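Local coordinates for protein DegQ (Legionella fallonii, PDB 3PV2) that probably degrades and chaperones misfolded proteins as a self-compartmentalising HtrA-type serine protease, combining a trypsin-like domain with two PDZ domains in 12-subunit assemblies, at residues Pro365-Leu370 / Ser423-Ala428; Ile411-Lys416 / Lys433-Gln438. One frame throughout, in Å; residues are numbered along the deposited sequence.

Contact 1: Pro365-Leu370 / Ser423-Ala428; sequences PFLYGL and SLQTIA
Ala428 O is met in the plane of the Phe366 ring by two of its edge atoms, CD1 and CE1, each 3.4 Å away. In the second PDZ domain this brings the loop that leads into strand 370-378 against helix 421-428, two elements that in PDZ domains generally border the peptide-binding groove. No hydrogen bond links 365-370 to 423-428. Leu367 has the largest share of the buried surface. Its CG lies anti to the carbonyl carbon (chi1 -60°), which directs the two methyls at the helix: CD1 sits 3.7 Å from Gln425 CG and 4.0 Å from Ala428 CB, while CD2 reaches Leu424 CD2 at 4.1 Å. Pro365 CG stands 4.3 Å above the Phe366 ring plane, over its centre, and so backs one face of the ring. From Leu367 to Leu370 the chain reverses in a type II turn, closed by Leu370 N to Leu367 O at 3.1 Å, with Gly369 at a positive phi of 83°. Leu435 of strand 435-441 touches Phe366, Leu367 and Ala428 alike. At the margin, Gln425 lends only its aliphatic part to Leu367, its NE2 being hydrogen-bonded to Glu378 OE1 of the second subunit.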
# COMPACT_ATOMS: atom_id res chain seq x y z
N PRO B 365 -34.19 -47.65 8.70
CA PRO B 365 -34.71 -46.28 8.59
C PRO B 365 -34.19 -45.34 9.67
O PRO B 365 -34.13 -44.12 9.44
CB PRO B 365 -36.19 -46.44 8.68
CG PRO B 365 -36.41 -47.76 9.42
CD PRO B 365 -35.14 -48.58 9.32
N PHE B 366 -33.73 -45.86 10.78
CA PHE B 366 -33.24 -44.89 11.75
C PHE B 366 -31.78 -44.72 11.76
O PHE B 366 -31.31 -43.62 12.11
CB PHE B 366 -33.72 -45.31 13.11
CG PHE B 366 -35.22 -45.53 13.18
CD1 PHE B 366 -35.71 -46.71 13.67
CD2 PHE B 366 -36.08 -44.59 12.68
CE1 PHE B 366 -37.04 -46.96 13.73
CE2 PHE B 366 -37.48 -44.82 12.71
CZ PHE B 366 -37.97 -46.03 13.26
N LEU B 367 -31.04 -45.80 11.55
CA LEU B 367 -29.56 -45.78 11.75
C LEU B 367 -28.82 -45.66 10.43
O LEU B 367 -27.56 -45.64 10.43
CB LEU B 367 -29.14 -47.10 12.42
CG LEU B 367 -29.82 -47.33 13.82
CD1 LEU B 367 -29.20 -48.58 14.48
CD2 LEU B 367 -29.72 -46.07 14.76
N TYR B 368 -29.57 -45.64 9.32
CA TYR B 368 -28.96 -45.40 8.00
C TYR B 368 -27.98 -44.21 8.02
O TYR B 368 -28.32 -43.13 8.45
CB TYR B 368 -30.04 -45.18 6.91
CG TYR B 368 -29.43 -44.66 5.63
CD1 TYR B 368 -28.86 -45.55 4.69
CD2 TYR B 368 -29.35 -43.28 5.37
CE1 TYR B 368 -28.24 -45.09 3.52
CE2 TYR B 368 -28.69 -42.80 4.22
CZ TYR B 368 -28.15 -43.71 3.29
OH TYR B 368 -27.52 -43.21 2.14
N GLY B 369 -26.76 -44.42 7.50
CA GLY B 369 -25.80 -43.33 7.31
C GLY B 369 -25.01 -43.00 8.56
O GLY B 369 -24.23 -42.04 8.54
N LEU B 370 -25.22 -43.73 9.65
CA LEU B 370 -24.47 -43.44 10.88
C LEU B 370 -23.31 -44.43 11.06
O LEU B 370 -23.52 -45.66 10.92
CB LEU B 370 -25.39 -43.51 12.09
CG LEU B 370 -26.66 -42.56 12.04
CD1 LEU B 370 -27.47 -42.81 13.33
CD2 LEU B 370 -26.30 -41.04 11.82
N SER B 423 -26.99 -53.67 20.57
CA SER B 423 -28.13 -53.42 21.43
C SER B 423 -28.95 -52.28 20.84
O SER B 423 -30.18 -52.31 20.89
CB SER B 423 -27.78 -53.01 22.90
OG SER B 423 -26.85 -51.87 23.00
N LEU B 424 -28.27 -51.26 20.31
CA LEU B 424 -28.96 -50.17 19.66
C LEU B 424 -29.72 -50.60 18.38
O LEU B 424 -30.84 -50.12 18.11
CB LEU B 424 -27.95 -49.12 19.29
CG LEU B 424 -28.58 -47.92 18.59
CD1 LEU B 424 -29.68 -47.16 19.43
CD2 LEU B 424 -27.44 -46.96 18.03
N GLN B 425 -29.10 -51.46 17.58
CA GLN B 425 -29.75 -51.96 16.37
C GLN B 425 -30.98 -52.80 16.71
O GLN B 425 -31.98 -52.74 16.05
CB GLN B 425 -28.76 -52.83 15.56
CG GLN B 425 -27.73 -52.00 14.78
CD GLN B 425 -26.49 -52.80 14.27
OE1 GLN B 425 -26.13 -53.83 14.82
NE2 GLN B 425 -25.82 -52.24 13.28
N THR B 426 -30.94 -53.55 17.79
CA THR B 426 -32.09 -54.35 18.18
C THR B 426 -33.21 -53.38 18.60
O THR B 426 -34.33 -53.52 18.15
CB THR B 426 -31.67 -55.27 19.36
OG1 THR B 426 -30.65 -56.18 18.93
CG2 THR B 426 -32.84 -56.09 19.92
N ILE B 427 -32.90 -52.38 19.44
CA ILE B 427 -33.92 -51.41 19.87
C ILE B 427 -34.49 -50.67 18.72
O ILE B 427 -35.70 -50.58 18.63
CB ILE B 427 -33.38 -50.46 20.94
CG1 ILE B 427 -33.12 -51.26 22.20
CG2 ILE B 427 -34.38 -49.35 21.26
CD1 ILE B 427 -32.15 -50.54 23.29
N ALA B 428 -33.67 -50.30 17.75
CA ALA B 428 -34.12 -49.59 16.59
C ALA B 428 -35.09 -50.42 15.79
O ALA B 428 -35.90 -49.85 15.08
CB ALA B 428 -32.92 -49.19 15.70

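Contact 2: Ile411-Lys416 / Lys433-Gln438; sequences ISANKK and KELLVQ
Asn414 holds Leu436 at both backbone polar atoms: Asn414 N donates to Leu436 O at 2.8 Å, and Asn414 OD1 accepts Leu436 N at 3.0 Å. The side-chain amide thus does what a strand carbonyl would do, and it prolongs the antiparallel pairing of 409-413 with 435-441 past the point where the chain enters its type I' turn (Ala413 to Lys416). Both ends of the amide have further partners: Lys431 NZ also donates to OD1, while ND2 is hydrogen-bonded to Glu430 OE1 and, through a water 2.9 Å from ND2, to Glu434 O. The turn adds apolar cover to Leu436: Lys415 bends at chi2 and chi3 until its CD lies 3.6 Å from Leu436 CD2.

At the other end Gln438 faces two consecutive residues. Its O accepts Ile411 N (3.0 Å) and its N donates to Ser412 O from above the carbonyl plane; these two bonds to successive residues, with Ile411 at psi -10°, are consistent with a classic beta bulge. With CG anti to the backbone N (chi1 -177°) and the chain extended beyond, the Gln438 amide meets both side chains: Ser412 OG donates to a lone pair of OE1 in the carbonyl plane (3.0 Å), and Ile411 CD1, crossing at a slant, packs on CD at 3.7 Å. Gln438 NE2 bonds to Ser287 O of the third subunit, where Leu436 also packs on Leu271.

Ala413 and Val437 form the non-hydrogen-bonded pair between these ends. Ala413 is covered by Leu424 and Ile427 of helix 421-428, whereas strand 444-450 continues the sheet beyond 435-441 through backbone bonds of Leu435 with Val450 and Val437 with Leu448.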
# COMPACT_ATOMS: atom_id res chain seq x y z
N ILE B 411 -26.98 -42.80 24.57
CA ILE B 411 -26.98 -43.48 25.87
C ILE B 411 -28.29 -44.18 26.23
O ILE B 411 -28.28 -45.01 27.13
CB ILE B 411 -26.58 -42.55 27.01
CG1 ILE B 411 -27.56 -41.42 27.15
CG2 ILE B 411 -25.18 -41.98 26.76
CD1 ILE B 411 -27.38 -40.73 28.64
N SER B 412 -29.37 -43.96 25.48
CA SER B 412 -30.57 -44.71 25.62
C SER B 412 -31.35 -44.57 24.37
O SER B 412 -31.16 -43.65 23.55
CB SER B 412 -31.35 -44.20 26.86
OG SER B 412 -32.16 -43.02 26.56
N ALA B 413 -32.15 -45.58 24.09
CA ALA B 413 -32.96 -45.58 22.90
C ALA B 413 -34.32 -46.19 23.32
O ALA B 413 -34.36 -47.24 23.97
CB ALA B 413 -32.33 -46.40 21.76
N ASN B 414 -35.39 -45.53 22.93
CA ASN B 414 -36.76 -45.86 23.40
C ASN B 414 -36.76 -46.19 24.87
O ASN B 414 -37.34 -47.18 25.29
CB ASN B 414 -37.33 -47.02 22.61
CG ASN B 414 -37.52 -46.68 21.09
OD1 ASN B 414 -37.59 -45.51 20.72
ND2 ASN B 414 -37.57 -47.72 20.23
N LYS B 415 -36.08 -45.34 25.64
CA LYS B 415 -36.02 -45.40 27.08
C LYS B 415 -35.30 -46.59 27.60
O LYS B 415 -35.49 -46.94 28.73
CB LYS B 415 -37.43 -45.43 27.74
CG LYS B 415 -38.43 -44.55 27.14
CD LYS B 415 -37.90 -43.16 27.11
CE LYS B 415 -38.22 -42.35 28.35
NZ LYS B 415 -37.22 -41.25 28.42
N LYS B 416 -34.47 -47.23 26.82
CA LYS B 416 -33.70 -48.35 27.35
C LYS B 416 -32.23 -48.00 27.19
O LYS B 416 -31.85 -47.38 26.18
CB LYS B 416 -34.03 -49.60 26.53
CG LYS B 416 -35.46 -50.15 26.73
CD LYS B 416 -35.84 -51.22 25.59
CE LYS B 416 -37.37 -51.17 25.29
NZ LYS B 416 -37.89 -49.98 24.50
N LYS B 433 -42.39 -46.29 13.43
CA LYS B 433 -42.62 -44.87 13.19
C LYS B 433 -41.42 -43.97 13.61
O LYS B 433 -41.08 -43.04 12.95
CB LYS B 433 -43.84 -44.42 13.95
CG LYS B 433 -44.04 -42.90 13.94
CD LYS B 433 -45.52 -42.46 14.30
CE LYS B 433 -46.11 -41.49 13.24
NZ LYS B 433 -46.35 -42.15 11.90
N GLU B 434 -40.80 -44.26 14.73
CA GLU B 434 -39.81 -43.34 15.23
C GLU B 434 -38.91 -44.02 16.19
O GLU B 434 -39.24 -45.12 16.70
CB GLU B 434 -40.52 -42.26 15.95
CG GLU B 434 -41.24 -42.92 17.07
CD GLU B 434 -42.43 -42.11 17.59
OE1 GLU B 434 -42.90 -41.16 16.90
OE2 GLU B 434 -42.87 -42.48 18.67
N LEU B 435 -37.75 -43.43 16.40
CA LEU B 435 -36.84 -43.88 17.40
C LEU B 435 -36.47 -42.69 18.26
O LEU B 435 -35.95 -41.69 17.80
CB LEU B 435 -35.57 -44.45 16.74
CG LEU B 435 -34.40 -44.84 17.68
CD1 LEU B 435 -34.72 -45.97 18.62
CD2 LEU B 435 -33.10 -45.26 16.91
N LEU B 436 -36.70 -42.85 19.56
CA LEU B 436 -36.35 -41.84 20.52
C LEU B 436 -34.95 -42.10 21.04
O LEU B 436 -34.68 -43.17 21.56
CB LEU B 436 -37.35 -41.87 21.67
CG LEU B 436 -37.01 -40.88 22.79
CD1 LEU B 436 -37.35 -39.53 22.27
CD2 LEU B 436 -37.80 -41.26 24.09
N VAL B 437 -34.03 -41.17 20.81
CA VAL B 437 -32.62 -41.37 21.29
C VAL B 437 -32.28 -40.27 22.28
O VAL B 437 -32.79 -39.12 22.21
CB VAL B 437 -31.61 -41.39 20.18
CG1 VAL B 437 -32.06 -42.35 19.12
CG2 VAL B 437 -31.58 -40.05 19.52
N GLN B 438 -31.63 -40.66 23.36
CA GLN B 438 -31.07 -39.70 24.25
C GLN B 438 -29.59 -39.59 23.95
O GLN B 438 -28.87 -40.59 24.02
CB GLN B 438 -31.24 -40.16 25.71
CG GLN B 438 -30.72 -39.17 26.70
CD GLN B 438 -30.89 -39.65 28.13
OE1 GLN B 438 -31.15 -40.83 28.34
NE2 GLN B 438 -30.62 -38.77 29.12
O HOH W 1 -38.11 -47.73 17.36

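How the contacts relate
Both contacts belong to the second PDZ domain, their centres 10 Å apart. Helix 421-428, the second half of contact 1, joins the two strands of contact 2 in sequence and packs back on them: Leu424 CD1 is 3.6 Å from Ala413 CB, and Ile427 CG2 is 3.4 Å from Ala413 O. The loop of contact 1 reaches the start of strand 435-441, with Phe366 CZ 3.6 Å from Glu434 N just before it. Contact 1 joins loop to helix, probably at one end of the peptide-binding groove as in other PDZ domains; contact 2 pairs strands of the sheet beneath that helix. They also face different partners, contact 1 the second subunit and contact 2 the third.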